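Local coordinates for hypothetical protein, GDSL-like Lipase/Acylhydrolase family protein (Bacteroides uniformis, PDB 4M8K) that probably hydrolyses ester bonds as a member of the GDSL-like lipase/acylhydrolase family, though its natural substrate is not established, at residues T90-K94 against A95-D99; G119-N122 against D123-G127; P148-C151 against Y152-S156; E176-T179 against D180-E184; G204-V208 against Q209-S213. One frame throughout, in Å; residues are numbered along the deposited sequence.

Contact 1 (T90-K94 against A95-D99); sequences TGYEK and ADYSD
Two backbone bonds fold this loop back on itself: Gly91 N donates to Ala95 O at 2.8 Å, and Ala95 N donates to Tyr92 O at 2.9 Å. The second bond comes from above the carbonyl plane of Tyr92. Tyr97 turns back over the first segment. Its CB leaves toward Gly91, and its ring lies over that residue with Gly91 CA 3.6 Å from the Tyr97 ring centroid. The CA stands 16° off the ring normal, a CH-pi contact over the face. Glycine fits here, since a beta carbon on Gly91 would run into Tyr97 CD1. The bond from Ala95 N to Tyr92 O closes a beta turn close to type I', with Glu93 and Lys94, both left-handed in backbone geometry, at its corners. Beyond it, Thr90 and Asp96 form a single beta bridge. Tyr97 OH meets the edge of the Tyr92 ring in its plane, 3.5 Å from Tyr92 CD2. An alanine in place of Tyr97 would probably take away the face that covers Gly91 CA and leave the Tyr92 edge without this hydroxyl. Tyr92 OH is hydrogen-bonded to Asn122. Further on, Asp96 OD1 accepts from Ser98 N at 3.0 Å, an Asx turn.

Contact 2 (G119-N122 against D123-G127); sequences GGTN and DSWAG. With ACT (acetate ion), chain C.
Gly120 takes the N-cap position of helix 121-126, and its O accepts from Ser124 N at 3.0 Å. Asp123 OD1 lies 3.4 Å from Gly120 CA, and the carboxylate is hydrogen-bonded to Val87 N and Cys88 N of the loop after strand 75-81. Thr121 follows. Its CG2 stands anti to the backbone N, which sets it over the middle of the six-membered ring of Trp125, 3.5 Å from that centroid and 16° off the normal. This is a CH-pi contact between side chains that run alongside each other. Thr121 O accepts from Trp125 N at 2.8 Å, a nearly straight bond (171°), and the same carbonyl oxygen also lies over a face of the indole. Thr121 OG1 is hydrogen-bonded to Asn171 ND2. Asn122 O accepts from Ala126 N at 2.7 Å. Asn122 ND2 donates to acetate OXT at 2.7 Å and also to Ser85 O, while OD1 pairs with Tyr92 OH. Both ends of the amide are thus held, which should fix its rotation. The acetate probably comes from the crystallisation liquor. Ser29, Gly84 and His205 bind it too, consistent with the active-site pocket and oxyanion hole of GDSL (SGNH) hydrolases.

Contact 3 (P148-C151 against Y152-S156); sequences PAFC and YLLAS
Tyr152 O is gripped twice from the next turn. Ser156 N and Ser156 OG each donate to it at 2.8 Å, and they come from opposite faces of the carbonyl plane. The hydroxyl also sits above the centre of the Tyr152 ring. All of this lies on helix 146-160, which packs beside helix 176-189 in the alpha/beta fold built round the parallel sheet. Regular helical bonds join the two segments. Tyr152 N donates to Pro148 O at 2.8 Å, Leu153 N to Ala149 O, Leu154 N to Phe150 O, and Ala155 N to Cys151 O. Pro148 lies in the first turn, where its lack of an N-H costs no helical bond.

Phe150 carries the apolar side of the contact. Its CG is anti to the backbone N (chi1 -167°), which swings the ring along the helix to the two leucines. Leu154 comes over one face of the ring with CG, and its CD1 touches Phe150 CE2 at 3.7 Å. Leu153 comes in obliquely at the ortho carbon CD1. The ring also packs on Met182 and Ile185 of helix 176-189, while Leu153 reaches Ile106 of a loop. On the partly exposed side, Tyr152 meets Trp138 edge-to-face. Leu153 CD2 stands 4.2 Å from Phe150 CD1, a looser touch than that of Leu154.

Contact 4 (E176-T179 against D180-E184); sequences EEVT and DSMDE
Val178 lies alongside Met182, here selenomethionine, and the two side chains point the same way. The Met182 chain bends at its last torsion (chi3 -57°), which brings CE back to 3.9 Å from Val178 CG1. Both pack on Phe146 of helix 146-160, and Met182 also reaches Phe150 and the sheet strand 165-170. On the exposed side Glu176 and Asp180 run side by side, their carboxylate planes 18° apart. Asp180 OD2 is 3.7 Å from Glu176 CG, but the charged ends stay apart, with Glu176 OE2 5.0 Å from Asp180 OD2. Between these sides sits the buried Ser181. Its OG donates to Glu177 O at 2.6 Å, and its N donates to the same oxygen at 2.9 Å, from the opposite face of the carbonyl plane. The hydroxyl is also hydrogen-bonded to Arg147 NE. An alanine at Ser181 would probably leave Arg147 NE without this partner and Glu177 O with the backbone bond alone. Asp183 OD1 is hydrogen-bonded to Asn193 ND2 and forms a salt bridge with Arg195 NH1. Helix 176-189 is the helix of a beta-alpha-beta unit, between parallel strands 165-170 and 192-195, with one flank on the sheet and the other charged.

Contact 5 (G204-V208 against Q209-S213); sequences GHPSV and QGMQS. With ACT (acetate ion), chain C.
Met211, modelled as selenomethionine, reaches back from the first turn of helix 208-222 over the residues that lead into it. Its CB lies 3.5 Å from Ser207 O, and CG comes closer to that same Ser207 O, at 3.2 Å. The chain then bends at chi2 (-62°). The bend lays SE against the proline ring, 3.8 Å from Pro206 CB. CE runs on past it and ends 4.1 Å from Pro206 O. Outside the two segments, Met211 packs on Tyr46 and on Trp64 of helix 64-71. The backbone of Met211 is tied to the same place, since its N donates to Ser207 O at 2.8 Å.

Ser207 is the N-cap of the helix. Its OG stands between its own backbone N and carbonyl carbon (chi1 65°), and from there it accepts from Gly210 N at 3.0 Å in a nearly straight bond (171°). The same hydroxyl is hydrogen-bonded to Asp200 OD2, which should hold the cap in this rotation. Gly210 has little room beside it: a beta carbon there would press on Pro206 CB and Ser207 N. One turn on from Val208, Gln212 rests its CG against Val208 O, the acceptor of its own N-H.

Upstream, on the short strand 205-206, the His205 ring takes no part in the helix cap and reaches the acetate instead. Its NE2 donates to acetate O at 2.8 Å, with the oxygen at the ring edge in the ring plane, a placing consistent with the active-site histidine of GDSL hydrolases. Trp45 stacks on the ring, and His205 ND1 is hydrogen-bonded to Trp203 O.

How the contacts relate
Contact 3 is the most buried of the five, and its chemistry is largely apolar. It meets contact 4, so two neighbouring helices share an apolar face. Contact 4 in turn packs on contact 2 through Val178 and Met182, but its outer side is charged and exposed. Contacts 2 and 5 are partly buried and more polar. They lie on different elements, with centres about 18 Å apart, yet both bind the acetate, and Trp125 packs against Gly204 and His205. Contact 1 is an irregular loop near the surface, held by a turn and aromatic rings; it joins contact 2 through Tyr92. Contacts 3 and 5 lie on opposite sides of the chain's centre and do not touch.

Contact 1 (T90-K94 against A95-D99)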
loop_
_atom_site.group_PDB
_atom_site.type_symbol
_atom_site.label_atom_id
_atom_site.label_comp_id
_atom_site.label_asym_id
_atom_site.label_seq_id
_atom_site.Cartn_x
_atom_site.Cartn_y
_atom_site.Cartn_z
ATOM N N THR A 90 11.961 -10.796 0.448
ATOM C CA THR A 90 13.326 -10.296 0.320
ATOM C C THR A 90 13.404 -8.816 0.629
ATOM O O THR A 90 12.847 -7.994 -0.091
ATOM C CB THR A 90 13.889 -10.474 -1.113
ATOM O OG1 THR A 90 13.794 -11.845 -1.528
ATOM C CG2 THR A 90 15.348 -9.987 -1.189
ATOM N N GLY A 91 14.124 -8.454 1.670
ATOM C CA GLY A 91 14.355 -7.029 1.930
ATOM C C GLY A 91 15.651 -6.417 1.413
ATOM O O GLY A 91 16.335 -6.974 0.558
ATOM N N TYR A 92 16.016 -5.283 1.996
ATOM C CA TYR A 92 17.242 -4.591 1.668
ATOM C C TYR A 92 18.462 -5.405 2.061
ATOM O O TYR A 92 18.491 -5.976 3.161
ATOM C CB TYR A 92 17.287 -3.212 2.374
ATOM C CG TYR A 92 16.308 -2.242 1.760
ATOM C CD1 TYR A 92 16.650 -1.510 0.623
ATOM C CD2 TYR A 92 15.013 -2.114 2.250
ATOM C CE1 TYR A 92 15.736 -0.658 -0.008
ATOM C CE2 TYR A 92 14.110 -1.271 1.628
ATOM C CZ TYR A 92 14.478 -0.522 0.520
ATOM O OH TYR A 92 13.567 0.332 -0.082
ATOM N N GLU A 93 19.480 -5.384 1.181
ATOM C CA GLU A 93 20.753 -6.091 1.378
ATOM C C GLU A 93 20.502 -7.582 1.560
ATOM O O GLU A 93 21.089 -8.218 2.413
ATOM C CB GLU A 93 21.523 -5.539 2.587
ATOM C CG GLU A 93 21.531 -4.025 2.746
ATOM C CD GLU A 93 22.553 -3.325 1.886
ATOM O OE1 GLU A 93 22.683 -3.667 0.687
ATOM O OE2 GLU A 93 23.218 -2.419 2.422
ATOM N N LYS A 94 19.561 -8.109 0.789
ATOM C CA LYS A 94 19.044 -9.483 0.958
ATOM C C LYS A 94 18.591 -9.855 2.390
ATOM O O LYS A 94 18.518 -11.033 2.690
ATOM C CB LYS A 94 20.081 -10.491 0.458
ATOM C CG LYS A 94 20.321 -10.413 -1.037
ATOM C CD LYS A 94 21.636 -11.091 -1.449
ATOM C CE LYS A 94 22.857 -10.290 -0.980
ATOM N NZ LYS A 94 24.194 -10.851 -1.358
ATOM N N ALA A 95 18.281 -8.882 3.267
ATOM C CA ALA A 95 17.718 -9.218 4.570
ATOM C C ALA A 95 16.416 -10.046 4.423
ATOM O O ALA A 95 15.719 -9.932 3.461
ATOM C CB ALA A 95 17.426 -7.977 5.340
ATOM N N ASP A 96 16.107 -10.869 5.424
ATOM C CA ASP A 96 14.887 -11.630 5.447
ATOM C C ASP A 96 13.740 -10.791 6.046
ATOM O O ASP A 96 13.695 -10.551 7.234
ATOM C CB ASP A 96 15.061 -12.906 6.244
ATOM C CG ASP A 96 14.008 -13.893 5.910
ATOM O OD1 ASP A 96 12.818 -13.621 6.124
ATOM O OD2 ASP A 96 14.378 -14.930 5.380
ATOM N N TYR A 97 12.810 -10.362 5.200
ATOM C CA TYR A 97 11.708 -9.533 5.642
ATOM C C TYR A 97 10.421 -10.366 5.909
ATOM O O TYR A 97 9.295 -9.856 5.822
ATOM C CB TYR A 97 11.494 -8.423 4.621
ATOM C CG TYR A 97 12.313 -7.157 4.845
ATOM C CD1 TYR A 97 13.432 -7.125 5.702
ATOM C CD2 TYR A 97 11.958 -5.977 4.200
ATOM C CE1 TYR A 97 14.126 -5.937 5.922
ATOM C CE2 TYR A 97 12.648 -4.810 4.410
ATOM C CZ TYR A 97 13.705 -4.768 5.280
ATOM O OH TYR A 97 14.372 -3.573 5.397
ATOM N N SER A 98 10.596 -11.647 6.224
ATOM C CA SER A 98 9.468 -12.537 6.554
ATOM C C SER A 98 8.767 -12.048 7.798
ATOM O O SER A 98 7.667 -12.522 8.115
ATOM C CB SER A 98 9.944 -13.997 6.822
ATOM O OG SER A 98 10.640 -14.513 5.715
ATOM N N ASP A 99 9.425 -11.204 8.578
ATOM C CA ASP A 99 8.825 -10.638 9.760
ATOM C C ASP A 99 7.942 -9.403 9.456
ATOM O O ASP A 99 7.255 -8.957 10.336
ATOM C CB ASP A 99 9.907 -10.247 10.810
ATOM C CG ASP A 99 10.897 -9.205 10.319
ATOM O OD1 ASP A 99 10.934 -8.854 9.123
ATOM O OD2 ASP A 99 11.714 -8.733 11.152
#

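Contact 2 (G119-N122 against D123-G127)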
loop_
_atom_site.group_PDB
_atom_site.type_symbol
_atom_site.label_atom_id
_atom_site.label_comp_id
_atom_site.label_asym_id
_atom_site.label_seq_id
_atom_site.Cartn_x
_atom_site.Cartn_y
_atom_site.Cartn_z
ATOM N N GLY A 119 2.088 -0.706 -2.153
ATOM C CA GLY A 119 3.405 -1.327 -1.973
ATOM C C GLY A 119 4.160 -1.556 -3.285
ATOM O O GLY A 119 3.669 -1.258 -4.435
ATOM N N GLY A 120 5.379 -2.039 -3.101
ATOM C CA GLY A 120 6.277 -2.304 -4.215
ATOM C C GLY A 120 7.444 -1.385 -4.350
ATOM O O GLY A 120 8.466 -1.759 -4.931
ATOM N N THR A 121 7.342 -0.186 -3.778
ATOM C CA THR A 121 8.507 0.722 -3.796
ATOM C C THR A 121 9.780 0.077 -3.203
ATOM O O THR A 121 10.862 0.152 -3.771
ATOM C CB THR A 121 8.176 2.054 -3.099
ATOM O OG1 THR A 121 7.149 2.717 -3.813
ATOM C CG2 THR A 121 9.407 2.946 -3.079
ATOM N N ASN A 122 9.660 -0.560 -2.056
ATOM C CA ASN A 122 10.813 -1.171 -1.445
ATOM C C ASN A 122 11.305 -2.410 -2.221
ATOM O O ASN A 122 12.515 -2.645 -2.304
ATOM C CB ASN A 122 10.514 -1.502 0.007
ATOM C CG ASN A 122 10.374 -0.241 0.855
ATOM O OD1 ASN A 122 11.308 0.573 0.948
ATOM N ND2 ASN A 122 9.213 -0.070 1.455
ATOM N N ASP A 123 10.389 -3.170 -2.811
ATOM C CA ASP A 123 10.814 -4.293 -3.665
ATOM C C ASP A 123 11.682 -3.769 -4.800
ATOM O O ASP A 123 12.731 -4.354 -5.130
ATOM C CB ASP A 123 9.620 -5.075 -4.212
ATOM C CG ASP A 123 8.698 -5.577 -3.097
ATOM O OD1 ASP A 123 8.013 -4.715 -2.468
ATOM O OD2 ASP A 123 8.689 -6.824 -2.787
ATOM N N SER A 124 11.284 -2.626 -5.371
ATOM C CA SER A 124 12.057 -1.978 -6.441
ATOM C C SER A 124 13.378 -1.438 -5.938
ATOM O O SER A 124 14.431 -1.752 -6.481
ATOM C CB SER A 124 11.234 -0.883 -7.074
ATOM O OG SER A 124 11.832 -0.423 -8.265
ATOM N N TRP A 125 13.336 -0.625 -4.891
ATOM C CA TRP A 125 14.558 -0.017 -4.401
ATOM C C TRP A 125 15.529 -1.029 -3.835
ATOM O O TRP A 125 16.715 -0.829 -3.948
ATOM C CB TRP A 125 14.263 0.966 -3.331
ATOM C CG TRP A 125 13.550 2.199 -3.753
ATOM C CD1 TRP A 125 13.276 2.620 -5.005
ATOM C CD2 TRP A 125 13.105 3.238 -2.871
ATOM N NE1 TRP A 125 12.637 3.845 -4.977
ATOM C CE2 TRP A 125 12.522 4.247 -3.670
ATOM C CE3 TRP A 125 13.096 3.384 -1.481
ATOM C CZ2 TRP A 125 11.936 5.396 -3.115
ATOM C CZ3 TRP A 125 12.519 4.537 -0.919
ATOM C CH2 TRP A 125 11.980 5.540 -1.743
ATOM N N ALA A 126 15.042 -2.120 -3.240
ATOM C CA ALA A 126 15.966 -3.129 -2.704
ATOM C C ALA A 126 16.491 -4.129 -3.727
ATOM O O ALA A 126 17.403 -4.889 -3.409
ATOM C CB ALA A 126 15.308 -3.890 -1.552
ATOM N N GLY A 127 15.952 -4.120 -4.944
ATOM C CA GLY A 127 16.426 -5.014 -5.962
ATOM C C GLY A 127 16.036 -6.457 -5.690
ATOM O O GLY A 127 16.774 -7.365 -5.990
HETATM C C ACT C . 9.464 3.245 2.045
HETATM O O ACT C . 10.182 4.060 2.648
HETATM O OXT ACT C . 8.913 2.340 2.673
HETATM C CH3 ACT C . 9.222 3.339 0.569
#

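Contact 3 (P148-C151 against Y152-S156)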
loop_
_atom_site.group_PDB
_atom_site.type_symbol
_atom_site.label_atom_id
_atom_site.label_comp_id
_atom_site.label_asym_id
_atom_site.label_seq_id
_atom_site.Cartn_x
_atom_site.Cartn_y
_atom_site.Cartn_z
ATOM N N PRO A 148 5.718 -13.896 -7.646
ATOM C CA PRO A 148 4.903 -14.810 -6.837
ATOM C C PRO A 148 4.283 -14.140 -5.590
ATOM O O PRO A 148 3.128 -14.384 -5.292
ATOM C CB PRO A 148 5.889 -15.899 -6.444
ATOM C CG PRO A 148 7.013 -15.828 -7.458
ATOM C CD PRO A 148 7.088 -14.385 -7.858
ATOM N N ALA A 149 5.055 -13.296 -4.886
ATOM C CA ALA A 149 4.547 -12.603 -3.684
ATOM C C ALA A 149 3.339 -11.695 -3.936
ATOM O O ALA A 149 2.378 -11.764 -3.186
ATOM C CB ALA A 149 5.665 -11.836 -3.013
ATOM N N PHE A 150 3.368 -10.911 -5.014
ATOM C CA PHE A 150 2.281 -10.008 -5.359
ATOM C C PHE A 150 1.088 -10.772 -5.855
ATOM O O PHE A 150 -0.053 -10.437 -5.546
ATOM C CB PHE A 150 2.738 -8.960 -6.403
ATOM C CG PHE A 150 1.779 -7.838 -6.554
ATOM C CD1 PHE A 150 1.692 -6.817 -5.617
ATOM C CD2 PHE A 150 0.932 -7.802 -7.661
ATOM C CE1 PHE A 150 0.735 -5.810 -5.754
ATOM C CE2 PHE A 150 0.012 -6.765 -7.824
ATOM C CZ PHE A 150 -0.084 -5.774 -6.869
ATOM N N CYS A 151 1.322 -11.842 -6.618
ATOM C CA CYS A 151 0.201 -12.735 -6.927
ATOM C C CYS A 151 -0.416 -13.286 -5.628
ATOM O O CYS A 151 -1.640 -13.358 -5.480
ATOM C CB CYS A 151 0.674 -13.903 -7.802
ATOM S SG CYS A 151 1.279 -13.510 -9.484
ATOM N N TYR A 152 0.431 -13.766 -4.703
ATOM C CA TYR A 152 -0.089 -14.413 -3.500
ATOM C C TYR A 152 -0.890 -13.364 -2.715
ATOM O O TYR A 152 -1.933 -13.660 -2.113
ATOM C CB TYR A 152 1.041 -15.087 -2.705
ATOM C CG TYR A 152 0.706 -15.538 -1.275
ATOM C CD1 TYR A 152 0.765 -14.650 -0.196
ATOM C CD2 TYR A 152 0.364 -16.839 -1.002
ATOM C CE1 TYR A 152 0.483 -15.060 1.116
ATOM C CE2 TYR A 152 0.112 -17.262 0.301
ATOM C CZ TYR A 152 0.173 -16.384 1.345
ATOM O OH TYR A 152 -0.120 -16.807 2.604
ATOM N N LEU A 153 -0.420 -12.135 -2.760
ATOM C CA LEU A 153 -1.044 -11.024 -2.031
ATOM C C LEU A 153 -2.456 -10.810 -2.497
ATOM O O LEU A 153 -3.413 -10.854 -1.698
ATOM C CB LEU A 153 -0.209 -9.737 -2.209
ATOM C CG LEU A 153 -0.730 -8.493 -1.462
ATOM C CD1 LEU A 153 -0.772 -8.719 0.040
ATOM C CD2 LEU A 153 0.128 -7.278 -1.768
ATOM N N LEU A 154 -2.623 -10.554 -3.783
ATOM C CA LEU A 154 -3.980 -10.308 -4.281
ATOM C C LEU A 154 -4.856 -11.554 -4.129
ATOM O O LEU A 154 -6.028 -11.448 -3.792
ATOM C CB LEU A 154 -3.976 -9.822 -5.712
ATOM C CG LEU A 154 -3.130 -8.564 -5.990
ATOM C CD1 LEU A 154 -3.431 -8.020 -7.376
ATOM C CD2 LEU A 154 -3.398 -7.478 -4.976
ATOM N N ALA A 155 -4.285 -12.714 -4.371
ATOM C CA ALA A 155 -5.064 -13.963 -4.323
ATOM C C ALA A 155 -5.599 -14.142 -2.939
ATOM O O ALA A 155 -6.760 -14.420 -2.757
ATOM C CB ALA A 155 -4.204 -15.149 -4.724
ATOM N N SER A 156 -4.734 -13.944 -1.950
ATOM C CA SER A 156 -5.091 -14.093 -0.526
ATOM C C SER A 156 -6.012 -13.009 0.002
ATOM O O SER A 156 -6.937 -13.344 0.750
ATOM C CB SER A 156 -3.842 -14.123 0.374
ATOM O OG SER A 156 -2.996 -15.180 -0.014
#

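Contact 4 (E176-T179 against D180-E184)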
loop_
_atom_site.group_PDB
_atom_site.type_symbol
_atom_site.label_atom_id
_atom_site.label_comp_id
_atom_site.label_asym_id
_atom_site.label_seq_id
_atom_site.Cartn_x
_atom_site.Cartn_y
_atom_site.Cartn_z
ATOM N N GLU A 176 10.830 -0.837 -14.218
ATOM C CA GLU A 176 9.965 -1.325 -15.262
ATOM C C GLU A 176 9.366 -2.642 -14.889
ATOM O O GLU A 176 8.183 -2.854 -15.046
ATOM C CB GLU A 176 10.778 -1.515 -16.543
ATOM C CG GLU A 176 9.950 -1.378 -17.803
ATOM C CD GLU A 176 10.808 -1.229 -19.073
ATOM O OE1 GLU A 176 11.790 -1.999 -19.292
ATOM O OE2 GLU A 176 10.489 -0.320 -19.854
ATOM N N GLU A 177 10.178 -3.538 -14.377
ATOM C CA GLU A 177 9.693 -4.880 -14.005
ATOM C C GLU A 177 8.676 -4.894 -12.850
ATOM O O GLU A 177 7.682 -5.586 -12.952
ATOM C CB GLU A 177 10.869 -5.806 -13.706
ATOM C CG GLU A 177 11.548 -6.196 -15.002
ATOM C CD GLU A 177 12.862 -6.924 -14.811
ATOM O OE1 GLU A 177 13.214 -7.265 -13.662
ATOM O OE2 GLU A 177 13.555 -7.143 -15.825
ATOM N N VAL A 178 8.907 -4.136 -11.775
ATOM C CA VAL A 178 7.936 -4.042 -10.693
ATOM C C VAL A 178 6.653 -3.353 -11.176
ATOM O O VAL A 178 5.531 -3.758 -10.859
ATOM C CB VAL A 178 8.551 -3.321 -9.451
ATOM C CG1 VAL A 178 7.487 -2.850 -8.468
ATOM C CG2 VAL A 178 9.535 -4.250 -8.733
ATOM N N THR A 179 6.817 -2.328 -11.978
ATOM C CA THR A 179 5.677 -1.577 -12.454
ATOM C C THR A 179 4.771 -2.428 -13.368
ATOM O O THR A 179 3.521 -2.486 -13.184
ATOM C CB THR A 179 6.148 -0.323 -13.206
ATOM O OG1 THR A 179 6.926 0.512 -12.309
ATOM C CG2 THR A 179 4.962 0.445 -13.669
ATOM N N ASP A 180 5.400 -3.079 -14.332
ATOM C CA ASP A 180 4.690 -3.893 -15.300
ATOM C C ASP A 180 4.081 -5.116 -14.607
ATOM O O ASP A 180 2.956 -5.563 -14.944
ATOM C CB ASP A 180 5.625 -4.368 -16.430
ATOM C CG ASP A 180 6.005 -3.269 -17.427
ATOM O OD1 ASP A 180 5.380 -2.194 -17.413
ATOM O OD2 ASP A 180 6.934 -3.516 -18.231
ATOM N N SER A 181 4.845 -5.709 -13.697
ATOM C CA SER A 181 4.376 -6.911 -12.994
ATOM C C SER A 181 3.102 -6.615 -12.188
ATOM O O SER A 181 2.137 -7.374 -12.249
ATOM C CB SER A 181 5.458 -7.491 -12.082
ATOM O OG SER A 181 6.613 -7.919 -12.820
HETATM N N MSE A 182 3.071 -5.514 -11.438
HETATM C CA MSE A 182 1.847 -5.186 -10.647
HETATM C C MSE A 182 0.661 -4.963 -11.582
HETATM O O MSE A 182 -0.452 -5.393 -11.292
HETATM C CB MSE A 182 2.074 -3.981 -9.744
HETATM C CG MSE A 182 2.753 -4.475 -8.507
HETATM SE SE MSE A 182 2.860 -3.171 -7.045
HETATM C CE MSE A 182 3.791 -1.721 -7.981
ATOM N N ASP A 183 0.882 -4.369 -12.750
ATOM C CA ASP A 183 -0.253 -4.072 -13.617
ATOM C C ASP A 183 -0.807 -5.357 -14.200
ATOM O O ASP A 183 -2.008 -5.552 -14.247
ATOM C CB ASP A 183 0.133 -3.100 -14.718
ATOM C CG ASP A 183 -1.080 -2.425 -15.325
ATOM O OD1 ASP A 183 -1.892 -1.844 -14.625
ATOM O OD2 ASP A 183 -1.257 -2.484 -16.510
ATOM N N GLU A 184 0.086 -6.223 -14.643
ATOM C CA GLU A 184 -0.300 -7.532 -15.186
ATOM C C GLU A 184 -1.024 -8.416 -14.144
ATOM O O GLU A 184 -2.033 -9.072 -14.423
ATOM C CB GLU A 184 0.939 -8.269 -15.689
ATOM C CG GLU A 184 0.694 -9.738 -16.041
ATOM C CD GLU A 184 -0.327 -9.936 -17.158
ATOM O OE1 GLU A 184 -0.827 -8.956 -17.754
ATOM O OE2 GLU A 184 -0.636 -11.095 -17.476
#

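Contact 5 (G204-V208 against Q209-S213)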
loop_
_atom_site.group_PDB
_atom_site.type_symbol
_atom_site.label_atom_id
_atom_site.label_comp_id
_atom_site.label_asym_id
_atom_site.label_seq_id
_atom_site.Cartn_x
_atom_site.Cartn_y
_atom_site.Cartn_z
ATOM N N GLY A 204 12.740 11.160 -1.427
ATOM C CA GLY A 204 12.189 9.904 -2.009
ATOM C C GLY A 204 10.792 9.552 -1.539
ATOM O O GLY A 204 10.221 8.471 -1.922
ATOM N N HIS A 205 10.171 10.481 -0.817
ATOM C CA HIS A 205 8.817 10.251 -0.285
ATOM C C HIS A 205 7.890 11.438 -0.519
ATOM O O HIS A 205 8.343 12.551 -0.670
ATOM C CB HIS A 205 8.905 9.921 1.182
ATOM C CG HIS A 205 9.721 8.697 1.478
ATOM N ND1 HIS A 205 11.080 8.665 1.308
ATOM C CD2 HIS A 205 9.369 7.458 1.892
ATOM C CE1 HIS A 205 11.546 7.489 1.674
ATOM N NE2 HIS A 205 10.523 6.717 1.992
ATOM N N PRO A 206 6.587 11.194 -0.610
ATOM C CA PRO A 206 5.789 12.365 -1.034
ATOM C C PRO A 206 5.854 13.541 -0.070
ATOM O O PRO A 206 5.960 13.365 1.162
ATOM C CB PRO A 206 4.378 11.811 -1.115
ATOM C CG PRO A 206 4.553 10.346 -1.400
ATOM C CD PRO A 206 5.784 9.965 -0.584
ATOM N N SER A 207 5.858 14.721 -0.682
ATOM C CA SER A 207 5.775 16.006 -0.049
ATOM C C SER A 207 4.321 16.301 0.210
ATOM O O SER A 207 3.439 15.521 -0.157
ATOM C CB SER A 207 6.356 17.086 -0.989
ATOM O OG SER A 207 5.566 17.214 -2.165
ATOM N N VAL A 208 4.062 17.443 0.802
ATOM C CA VAL A 208 2.705 17.870 1.049
ATOM C C VAL A 208 1.957 17.927 -0.269
ATOM O O VAL A 208 0.862 17.398 -0.384
ATOM C CB VAL A 208 2.674 19.229 1.741
ATOM C CG1 VAL A 208 1.255 19.856 1.680
ATOM C CG2 VAL A 208 3.092 19.082 3.187
ATOM N N GLN A 209 2.585 18.555 -1.269
ATOM C CA GLN A 209 2.038 18.549 -2.632
ATOM C C GLN A 209 1.822 17.132 -3.224
ATOM O O GLN A 209 0.762 16.825 -3.816
ATOM C CB GLN A 209 2.963 19.361 -3.549
ATOM C CG GLN A 209 2.546 19.304 -5.006
ATOM C CD GLN A 209 3.497 20.039 -5.931
ATOM O OE1 GLN A 209 4.572 20.515 -5.530
ATOM N NE2 GLN A 209 3.122 20.090 -7.195
ATOM N N GLY A 210 2.838 16.286 -3.119
ATOM C CA GLY A 210 2.737 14.915 -3.588
ATOM C C GLY A 210 1.588 14.148 -2.930
ATOM O O GLY A 210 0.859 13.398 -3.614
HETATM N N MSE A 211 1.407 14.343 -1.632
HETATM C CA MSE A 211 0.314 13.688 -0.902
HETATM C C MSE A 211 -1.039 14.112 -1.439
HETATM O O MSE A 211 -1.958 13.274 -1.547
HETATM C CB MSE A 211 0.359 14.013 0.587
HETATM C CG MSE A 211 1.489 13.429 1.349
HETATM SE SE MSE A 211 1.479 11.450 1.353
HETATM C CE MSE A 211 2.852 11.165 2.731
ATOM N N GLN A 212 -1.175 15.393 -1.804
ATOM C CA GLN A 212 -2.420 15.872 -2.398
ATOM C C GLN A 212 -2.696 15.223 -3.720
ATOM O O GLN A 212 -3.843 14.854 -4.023
ATOM C CB GLN A 212 -2.414 17.382 -2.594
ATOM C CG GLN A 212 -2.319 18.170 -1.291
ATOM C CD GLN A 212 -2.708 19.635 -1.463
ATOM O OE1 GLN A 212 -3.049 20.077 -2.556
ATOM N NE2 GLN A 212 -2.657 20.386 -0.384
ATOM N N SER A 213 -1.645 15.090 -4.517
ATOM C CA SER A 213 -1.778 14.453 -5.836
ATOM C C SER A 213 -2.200 13.003 -5.696
ATOM O O SER A 213 -3.027 12.509 -6.503
ATOM C CB SER A 213 -0.467 14.594 -6.628
ATOM O OG SER A 213 -0.144 15.968 -6.810
HETATM C C ACT C . 9.464 3.245 2.045
HETATM O O ACT C . 10.182 4.060 2.648
HETATM O OXT ACT C . 8.913 2.340 2.673
HETATM C CH3 ACT C . 9.222 3.339 0.569
#